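Autophagy protein 5 (PDB 2DYO) takes part in autophagic vesicle formation and cytoplasm-to-vacuole transport, and is also required for mitophagy and nucleophagy. Local coordinates at residues A[142-147]-A[172-177]; A[148-153]-A[275-280]. All blocks are in the same frame, centred on the assembly; numbering follows the deposited sequence.

Interaction 1. Residues A[142-147]-A[172-177]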
ATOM      1  N   GLN A 142       8.195  13.797  -4.359  1.00 25.17           N
ATOM      2  CA  GLN A 142       7.091  13.762  -3.400  1.00 23.50           C
ATOM      3  C   GLN A 142       6.921  12.421  -2.680  1.00 22.98           C
ATOM      4  O   GLN A 142       6.829  12.377  -1.447  1.00 23.09           O
ATOM      5  CB  GLN A 142       5.767  14.123  -4.090  1.00 21.26           C
ATOM      6  CG  GLN A 142       4.553  13.945  -3.183  1.00 21.05           C
ATOM      7  CD  GLN A 142       3.236  14.251  -3.874  1.00 22.26           C
ATOM      8  OE1 GLN A 142       2.995  13.819  -5.003  1.00 21.94           O
ATOM      9  NE2 GLN A 142       2.370  14.982  -3.189  1.00 19.23           N
ATOM     10  N   ALA A 143       6.859  11.335  -3.444  1.00 21.64           N
ATOM     11  CA  ALA A 143       6.680  10.007  -2.856  1.00 21.74           C
ATOM     12  C   ALA A 143       7.895   9.595  -2.026  1.00 21.84           C
ATOM     13  O   ALA A 143       7.759   9.168  -0.877  1.00 20.46           O
ATOM     14  CB  ALA A 143       6.423   8.981  -3.953  1.00 21.02           C
ATOM     15  N   GLU A 144       9.083   9.722  -2.606  1.00 21.42           N
ATOM     16  CA  GLU A 144      10.303   9.364  -1.891  1.00 22.94           C
ATOM     17  C   GLU A 144      10.429  10.109  -0.566  1.00 23.82           C
ATOM     18  O   GLU A 144      10.760   9.507   0.460  1.00 24.19           O
ATOM     19  CB  GLU A 144      11.534   9.637  -2.762  1.00 26.13           C
ATOM     20  CG  GLU A 144      12.853   9.495  -2.018  1.00 28.32           C
ATOM     21  CD  GLU A 144      14.059   9.597  -2.936  1.00 31.65           C
ATOM     22  OE1 GLU A 144      13.980  10.335  -3.946  1.00 28.11           O
ATOM     23  OE2 GLU A 144      15.088   8.947  -2.636  1.00 31.62           O
ATOM     24  N   LYS A 145      10.168  11.414  -0.578  1.00 22.07           N
ATOM     25  CA  LYS A 145      10.263  12.208   0.644  1.00 23.57           C
ATOM     26  C   LYS A 145       9.299  11.701   1.709  1.00 23.39           C
ATOM     27  O   LYS A 145       9.675  11.531   2.870  1.00 23.02           O
ATOM     28  CB  LYS A 145       9.974  13.689   0.364  1.00 23.82           C
ATOM     29  CG  LYS A 145      11.111  14.433  -0.333  1.00 28.26           C
ATOM     30  CD  LYS A 145      12.337  14.541   0.565  1.00 29.97           C
ATOM     31  CE  LYS A 145      13.453  15.331  -0.108  1.00 32.22           C
ATOM     32  NZ  LYS A 145      14.663  15.391   0.762  1.00 31.13           N
ATOM     33  N   PHE A 146       8.053  11.464   1.315  1.00 22.57           N
ATOM     34  CA  PHE A 146       7.040  10.979   2.244  1.00 21.69           C
ATOM     35  C   PHE A 146       7.397   9.587   2.762  1.00 19.89           C
ATOM     36  O   PHE A 146       7.297   9.307   3.956  1.00 20.94           O
ATOM     37  CB  PHE A 146       5.675  10.905   1.557  1.00 20.89           C
ATOM     38  CG  PHE A 146       4.570  10.442   2.464  1.00 19.90           C
ATOM     39  CD1 PHE A 146       3.894  11.346   3.277  1.00 21.77           C
ATOM     40  CD2 PHE A 146       4.249   9.089   2.556  1.00 20.59           C
ATOM     41  CE1 PHE A 146       2.918  10.913   4.168  1.00 21.63           C
ATOM     42  CE2 PHE A 146       3.271   8.650   3.446  1.00 19.26           C
ATOM     43  CZ  PHE A 146       2.609   9.558   4.251  1.00 20.89           C
ATOM     44  N   TRP A 147       7.792   8.718   1.842  1.00 21.12           N
ATOM     45  CA  TRP A 147       8.142   7.340   2.166  1.00 19.51           C
ATOM     46  C   TRP A 147       9.342   7.246   3.110  1.00 22.39           C
ATOM     47  O   TRP A 147       9.334   6.467   4.068  1.00 20.53           O
ATOM     48  CB  TRP A 147       8.445   6.586   0.878  1.00 19.08           C
ATOM     49  CG  TRP A 147       8.889   5.178   1.082  1.00 21.29           C
ATOM     50  CD1 TRP A 147       8.102   4.096   1.361  1.00 23.12           C
ATOM     51  CD2 TRP A 147      10.227   4.685   0.969  1.00 22.02           C
ATOM     52  NE1 TRP A 147       8.872   2.954   1.422  1.00 25.07           N
ATOM     53  CE2 TRP A 147      10.181   3.292   1.190  1.00 22.66           C
ATOM     54  CE3 TRP A 147      11.466   5.291   0.710  1.00 23.72           C
ATOM     55  CZ2 TRP A 147      11.324   2.490   1.142  1.00 25.81           C
ATOM     56  CZ3 TRP A 147      12.603   4.494   0.662  1.00 24.82           C
ATOM     57  CH2 TRP A 147      12.523   3.109   0.881  1.00 25.81           C
ATOM     58  N   GLU A 172      22.761   5.285  -0.114  1.00 30.16           N
ATOM     59  CA  GLU A 172      22.164   4.060   0.397  1.00 31.58           C
ATOM     60  C   GLU A 172      20.653   4.280   0.504  1.00 31.09           C
ATOM     61  O   GLU A 172      19.855   3.409   0.147  1.00 31.55           O
ATOM     62  CB  GLU A 172      22.764   3.722   1.766  1.00 35.12           C
ATOM     63  CG  GLU A 172      22.909   2.232   2.016  1.00 40.72           C
ATOM     64  CD  GLU A 172      23.925   1.914   3.103  1.00 43.79           C
ATOM     65  OE1 GLU A 172      24.209   0.714   3.309  1.00 45.85           O
ATOM     66  OE2 GLU A 172      24.437   2.858   3.747  1.00 42.75           O
ATOM     67  N   ALA A 173      20.277   5.463   0.982  1.00 29.13           N
ATOM     68  CA  ALA A 173      18.875   5.835   1.134  1.00 30.21           C
ATOM     69  C   ALA A 173      18.192   5.939  -0.227  1.00 29.18           C
ATOM     70  O   ALA A 173      17.036   5.551  -0.380  1.00 27.72           O
ATOM     71  CB  ALA A 173      18.768   7.158   1.873  1.00 27.92           C
ATOM     72  N   ARG A 174      18.907   6.473  -1.211  1.00 28.57           N
ATOM     73  CA  ARG A 174      18.356   6.618  -2.552  1.00 29.20           C
ATOM     74  C   ARG A 174      18.155   5.244  -3.152  1.00 28.43           C
ATOM     75  O   ARG A 174      17.173   4.992  -3.846  1.00 27.69           O
ATOM     76  CB  ARG A 174      19.314   7.424  -3.428  1.00 33.57           C
ATOM     77  CG  ARG A 174      19.900   8.597  -2.705  1.00 39.16           C
ATOM     78  CD  ARG A 174      19.361   9.904  -3.209  1.00 45.59           C
ATOM     79  NE  ARG A 174      20.138  10.396  -4.339  1.00 49.58           N
ATOM     80  CZ  ARG A 174      20.340  11.685  -4.587  1.00 53.28           C
ATOM     81  NH1 ARG A 174      19.817  12.599  -3.782  1.00 54.42           N
ATOM     82  NH2 ARG A 174      21.074  12.061  -5.624  1.00 55.51           N
ATOM     83  N   LYS A 175      19.107   4.359  -2.877  1.00 26.31           N
ATOM     84  CA  LYS A 175      19.075   2.987  -3.373  1.00 27.87           C
ATOM     85  C   LYS A 175      17.882   2.249  -2.757  1.00 25.87           C
ATOM     86  O   LYS A 175      17.266   1.392  -3.390  1.00 26.58           O
ATOM     87  CB  LYS A 175      20.383   2.284  -2.992  1.00 29.52           C
ATOM     88  CG  LYS A 175      20.560   0.868  -3.517  1.00 34.95           C
ATOM     89  CD  LYS A 175      21.842   0.268  -2.942  1.00 37.82           C
ATOM     90  CE  LYS A 175      22.132  -1.117  -3.488  1.00 41.20           C
ATOM     91  NZ  LYS A 175      23.372  -1.690  -2.888  1.00 43.32           N
ATOM     92  N   PHE A 176      17.572   2.590  -1.512  1.00 24.91           N
ATOM     93  CA  PHE A 176      16.458   1.979  -0.796  1.00 23.92           C
ATOM     94  C   PHE A 176      15.167   2.317  -1.555  1.00 23.71           C
ATOM     95  O   PHE A 176      14.426   1.421  -1.955  1.00 24.40           O
ATOM     96  CB  PHE A 176      16.425   2.517   0.642  1.00 22.80           C
ATOM     97  CG  PHE A 176      15.494   1.767   1.567  1.00 23.92           C
ATOM     98  CD1 PHE A 176      15.133   0.447   1.309  1.00 24.27           C
ATOM     99  CD2 PHE A 176      14.989   2.385   2.708  1.00 23.27           C
ATOM    100  CE1 PHE A 176      14.279  -0.245   2.176  1.00 25.81           C
ATOM    101  CE2 PHE A 176      14.136   1.706   3.580  1.00 24.15           C
ATOM    102  CZ  PHE A 176      13.781   0.390   3.314  1.00 23.38           C
ATOM    103  N   TRP A 177      14.917   3.606  -1.777  1.00 23.83           N
ATOM    104  CA  TRP A 177      13.724   4.030  -2.512  1.00 23.70           C
ATOM    105  C   TRP A 177      13.752   3.459  -3.923  1.00 25.24           C
ATOM    106  O   TRP A 177      12.730   3.025  -4.453  1.00 23.87           O
ATOM    107  CB  TRP A 177      13.650   5.555  -2.605  1.00 25.06           C
ATOM    108  CG  TRP A 177      12.564   6.031  -3.544  1.00 25.02           C
ATOM    109  CD1 TRP A 177      12.728   6.678  -4.736  1.00 23.50           C
ATOM    110  CD2 TRP A 177      11.153   5.861  -3.372  1.00 23.33           C
ATOM    111  NE1 TRP A 177      11.505   6.922  -5.317  1.00 22.63           N
ATOM    112  CE2 TRP A 177      10.521   6.432  -4.499  1.00 24.10           C
ATOM    113  CE3 TRP A 177      10.362   5.284  -2.371  1.00 23.53           C
ATOM    114  CZ2 TRP A 177       9.131   6.439  -4.652  1.00 23.87           C
ATOM    115  CZ3 TRP A 177       8.977   5.292  -2.526  1.00 21.96           C
ATOM    116  CH2 TRP A 177       8.379   5.866  -3.655  1.00 21.42           C
TER
HETATM  117  O   HOH W   1      15.197   7.881  -0.093  1.00 30.70           O
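Ala143 meets the far end of the Trp177 indole: its CB lies 3.7 Å from Trp177 CH2, at the benzo side of the ring. One residue on, Glu144 lies across the same indole. Its CB stands 3.6 Å from the centroid of the Trp177 five-membered ring and only 3° off the ring normal, a CH-pi contact over the face. With CG anti to the backbone N and the chain extended beyond it, the carboxylate is carried past CD1 of Trp177, its plane not far from parallel to that of the ring. There Glu144 OE2 accepts from a water at 2.8 Å, which also donates to Ala173 O at 3.0 Å; no direct hydrogen bond joins the two segments, and this water links them. Trp147 completes the first segment. Its five-membered ring and the six-membered ring of Trp177 have centroids 5.1 Å apart and planes at 54°, an oblique pair in which Trp177 CE3 sits over a Trp147 face. The six-membered ring of Trp147 also meets Phe176 obliquely, with 4.6 Å between centroids, while Trp147 NE1 is hydrogen-bonded to Phe276 O. The axes of the two segments come within 10.9 Å and run at 110° to each other, a spacing bridged by these large side chains. Both helices belong to the alpha-helical bundle region, where Phe176 reaches on to Ile191 and Ile195 of helix 185-195, and Ala143 also touches Val49 of a loop.

Interaction 2. Residues A[148-153]-A[275-280]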
ATOM      1  N   PHE A 148      10.377   8.036   2.846  1.00 22.19           N
ATOM      2  CA  PHE A 148      11.552   7.995   3.710  1.00 25.44           C
ATOM      3  C   PHE A 148      11.188   8.516   5.101  1.00 26.45           C
ATOM      4  O   PHE A 148      11.721   8.042   6.109  1.00 24.93           O
ATOM      5  CB  PHE A 148      12.701   8.807   3.104  1.00 27.25           C
ATOM      6  CG  PHE A 148      13.981   8.700   3.876  1.00 30.07           C
ATOM      7  CD1 PHE A 148      14.256   9.578   4.918  1.00 31.97           C
ATOM      8  CD2 PHE A 148      14.881   7.679   3.604  1.00 30.86           C
ATOM      9  CE1 PHE A 148      15.416   9.441   5.678  1.00 34.24           C
ATOM     10  CE2 PHE A 148      16.045   7.533   4.357  1.00 34.18           C
ATOM     11  CZ  PHE A 148      16.309   8.412   5.396  1.00 32.31           C
ATOM     12  N   HIS A 149      10.263   9.472   5.156  1.00 25.81           N
ATOM     13  CA  HIS A 149       9.819  10.024   6.432  1.00 27.30           C
ATOM     14  C   HIS A 149       9.031   8.952   7.197  1.00 28.01           C
ATOM     15  O   HIS A 149       8.996   8.948   8.432  1.00 28.87           O
ATOM     16  CB  HIS A 149       8.948  11.265   6.206  1.00 30.05           C
ATOM     17  CG  HIS A 149       8.633  12.011   7.464  1.00 31.89           C
ATOM     18  ND1 HIS A 149       9.591  12.694   8.181  1.00 34.04           N
ATOM     19  CD2 HIS A 149       7.477  12.146   8.156  1.00 34.07           C
ATOM     20  CE1 HIS A 149       9.040  13.217   9.262  1.00 35.37           C
ATOM     21  NE2 HIS A 149       7.758  12.898   9.271  1.00 36.98           N
ATOM     22  N   GLN A 150       8.397   8.048   6.454  1.00 26.42           N
ATOM     23  CA  GLN A 150       7.652   6.947   7.062  1.00 26.18           C
ATOM     24  C   GLN A 150       8.670   6.043   7.760  1.00 24.31           C
ATOM     25  O   GLN A 150       8.486   5.649   8.911  1.00 23.32           O
ATOM     26  CB  GLN A 150       6.914   6.123   5.997  1.00 28.03           C
ATOM     27  CG  GLN A 150       5.622   6.724   5.448  1.00 30.01           C
ATOM     28  CD  GLN A 150       4.554   6.896   6.511  1.00 30.61           C
ATOM     29  OE1 GLN A 150       4.581   7.852   7.289  1.00 30.23           O
ATOM     30  NE2 GLN A 150       3.611   5.960   6.559  1.00 29.57           N
ATOM     31  N   TRP A 151       9.750   5.721   7.054  1.00 21.86           N
ATOM     32  CA  TRP A 151      10.771   4.852   7.621  1.00 23.17           C
ATOM     33  C   TRP A 151      11.521   5.470   8.782  1.00 23.92           C
ATOM     34  O   TRP A 151      11.996   4.767   9.664  1.00 22.19           O
ATOM     35  CB  TRP A 151      11.751   4.381   6.546  1.00 19.67           C
ATOM     36  CG  TRP A 151      11.280   3.143   5.847  1.00 19.96           C
ATOM     37  CD1 TRP A 151      10.650   3.067   4.638  1.00 19.95           C
ATOM     38  CD2 TRP A 151      11.352   1.804   6.349  1.00 21.80           C
ATOM     39  NE1 TRP A 151      10.321   1.761   4.355  1.00 20.95           N
ATOM     40  CE2 TRP A 151      10.739   0.966   5.391  1.00 21.48           C
ATOM     41  CE3 TRP A 151      11.875   1.228   7.520  1.00 21.98           C
ATOM     42  CZ2 TRP A 151      10.633  -0.422   5.567  1.00 20.41           C
ATOM     43  CZ3 TRP A 151      11.769  -0.152   7.693  1.00 21.36           C
ATOM     44  CH2 TRP A 151      11.152  -0.958   6.720  1.00 20.92           C
ATOM     45  N   LYS A 152      11.634   6.797   8.783  1.00 24.27           N
ATOM     46  CA  LYS A 152      12.315   7.474   9.882  1.00 24.82           C
ATOM     47  C   LYS A 152      11.491   7.287  11.162  1.00 25.19           C
ATOM     48  O   LYS A 152      12.032   7.036  12.239  1.00 24.13           O
ATOM     49  CB  LYS A 152      12.492   8.957   9.560  1.00 28.22           C
ATOM     50  CG  LYS A 152      13.405   9.691  10.519  1.00 34.33           C
ATOM     51  CD  LYS A 152      13.537  11.178  10.140  1.00 38.64           C
ATOM     52  CE  LYS A 152      14.375  11.934  11.170  1.00 40.67           C
ATOM     53  NZ  LYS A 152      14.463  13.384  10.831  1.00 44.05           N
ATOM     54  N   GLN A 153      10.172   7.404  11.042  1.00 24.33           N
ATOM     55  CA  GLN A 153       9.296   7.217  12.197  1.00 26.18           C
ATOM     56  C   GLN A 153       9.387   5.755  12.650  1.00 25.91           C
ATOM     57  O   GLN A 153       9.469   5.455  13.841  1.00 26.33           O
ATOM     58  CB  GLN A 153       7.839   7.518  11.835  1.00 28.42           C
ATOM     59  CG  GLN A 153       7.549   8.938  11.412  1.00 33.73           C
ATOM     60  CD  GLN A 153       6.136   9.092  10.867  1.00 37.60           C
ATOM     61  OE1 GLN A 153       5.149   8.911  11.591  1.00 40.13           O
ATOM     62  NE2 GLN A 153       6.032   9.419   9.578  1.00 37.15           N
ATOM     63  N   SER A 275       4.234  -3.649   5.696  1.00 17.67           N
ATOM     64  CA  SER A 275       4.254  -3.148   4.330  1.00 18.60           C
ATOM     65  C   SER A 275       5.601  -2.500   3.987  1.00 17.87           C
ATOM     66  O   SER A 275       6.466  -2.356   4.857  1.00 16.93           O
ATOM     67  CB  SER A 275       3.109  -2.158   4.126  1.00 19.45           C
ATOM     68  OG  SER A 275       1.856  -2.792   4.362  1.00 19.69           O
ATOM     69  N   PHE A 276       5.762  -2.094   2.728  1.00 17.28           N
ATOM     70  CA  PHE A 276       7.020  -1.516   2.253  1.00 18.48           C
ATOM     71  C   PHE A 276       7.402  -0.146   2.820  1.00 18.78           C
ATOM     72  O   PHE A 276       8.499   0.342   2.552  1.00 18.06           O
ATOM     73  CB  PHE A 276       7.027  -1.468   0.715  1.00 17.74           C
ATOM     74  CG  PHE A 276       6.370  -0.246   0.137  1.00 17.57           C
ATOM     75  CD1 PHE A 276       7.142   0.789  -0.392  1.00 16.57           C
ATOM     76  CD2 PHE A 276       4.983  -0.127   0.118  1.00 15.01           C
ATOM     77  CE1 PHE A 276       6.537   1.932  -0.932  1.00 16.57           C
ATOM     78  CE2 PHE A 276       4.364   1.011  -0.419  1.00 18.07           C
ATOM     79  CZ  PHE A 276       5.144   2.044  -0.946  1.00 16.87           C
ATOM     80  N   ASP A 277       6.512   0.473   3.591  1.00 18.94           N
ATOM     81  CA  ASP A 277       6.828   1.764   4.196  1.00 20.11           C
ATOM     82  C   ASP A 277       7.235   1.559   5.655  1.00 19.84           C
ATOM     83  O   ASP A 277       7.418   2.521   6.398  1.00 18.59           O
ATOM     84  CB  ASP A 277       5.640   2.728   4.115  1.00 18.48           C
ATOM     85  CG  ASP A 277       4.429   2.246   4.893  1.00 21.51           C
ATOM     86  OD1 ASP A 277       3.469   3.035   5.003  1.00 21.33           O
ATOM     87  OD2 ASP A 277       4.426   1.093   5.383  1.00 19.13           O
ATOM     88  N   GLY A 278       7.377   0.294   6.053  1.00 19.55           N
ATOM     89  CA  GLY A 278       7.787  -0.018   7.413  1.00 19.47           C
ATOM     90  C   GLY A 278       6.675  -0.215   8.428  1.00 20.05           C
ATOM     91  O   GLY A 278       6.916  -0.722   9.526  1.00 21.70           O
ATOM     92  N   PHE A 279       5.459   0.180   8.074  1.00 18.99           N
ATOM     93  CA  PHE A 279       4.325   0.026   8.978  1.00 17.88           C
ATOM     94  C   PHE A 279       3.528  -1.242   8.705  1.00 17.92           C
ATOM     95  O   PHE A 279       3.385  -1.667   7.553  1.00 16.56           O
ATOM     96  CB  PHE A 279       3.361   1.218   8.868  1.00 18.82           C
ATOM     97  CG  PHE A 279       3.764   2.413   9.685  1.00 21.35           C
ATOM     98  CD1 PHE A 279       4.585   3.398   9.151  1.00 24.37           C
ATOM     99  CD2 PHE A 279       3.317   2.553  10.994  1.00 22.24           C
ATOM    100  CE1 PHE A 279       4.955   4.512   9.912  1.00 23.97           C
ATOM    101  CE2 PHE A 279       3.680   3.660  11.762  1.00 23.89           C
ATOM    102  CZ  PHE A 279       4.501   4.639  11.218  1.00 26.38           C
ATOM    103  N   LEU A 280       3.027  -1.849   9.776  1.00 17.75           N
ATOM    104  CA  LEU A 280       2.169  -3.023   9.657  1.00 16.50           C
ATOM    105  C   LEU A 280       0.764  -2.443   9.614  1.00 16.91           C
ATOM    106  O   LEU A 280       0.396  -1.650  10.480  1.00 15.36           O
ATOM    107  CB  LEU A 280       2.285  -3.934  10.880  1.00 17.20           C
ATOM    108  CG  LEU A 280       1.195  -5.016  10.934  1.00 18.11           C
ATOM    109  CD1 LEU A 280       1.372  -6.002   9.771  1.00 20.28           C
ATOM    110  CD2 LEU A 280       1.266  -5.744  12.261  1.00 21.24           C
TER
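Gln150 turns its CG anti to its carbonyl carbon (chi1 -78°) and bends again at chi2 (-63°), which brings its amide over to Asp277, whose CG is tucked between backbone N and carbonyl carbon. The resulting bond, Gln150 NE2 to Asp277 OD1 at 3.3 Å, is weak although fairly straight, and the amide and carboxylate planes are well turned from each other. Tyr281 OH is the stronger partner of OD1. The other oxygen, Asp277 OD2, accepts from Phe279 N at 3.0 Å, met from above the carboxylate plane; both oxygens of this buried carboxylate thus have donors. Trp151 provides the firmer polar link: its NE1 donates to Phe276 O at 2.9 Å, with the acceptor near the ring plane and NE1 tilted 32° from the carbonyl plane. The loop backbone then passes over one indole face, placing Gly278 CA 3.6 Å from the centroid of the six-membered ring. A CB on Gly278 would come tightly against Trp151 CD2, and at this residue's backbone angles it would also collide with the preceding carbonyl O. Replacing Trp151 with an alanine would probably leave Phe276 O with Trp147 NE1 but without its second indole donor, and open a gap against Gly278. On the Gln150 side, Phe279 CD1 lies 3.8 Å from Gln150 NE2. Ser275 to Gly278 form a type I beta turn, closed by Gly278 N to Ser275 O at 3.0 Å, and Asp277 adds an Asx turn; through this loop, leading into strand 280-286, the ubiquitin-like UblB domain packs against the helical bundle region.

In the fold
Interactions 1 and 2 use successive parts of helix 142-159, and their centres lie about 10 Å apart on the same side of the chain's centre. Interaction 1 joins two helices within the bundle region and is partly buried, passing from aromatic packing inside to a water-mediated link at its outer side. Interaction 2 is more buried, joins the bundle to the UblB domain, and relies on one good indole N-H bond, a weak amide-carboxylate bond and packing on a turn. The two meet at Phe276 O, which accepts from both Trp147 NE1 and Trp151 NE1. Edge-to-face contacts of Trp151 with Trp147 and Phe176 make the aromatic packing continuous between them.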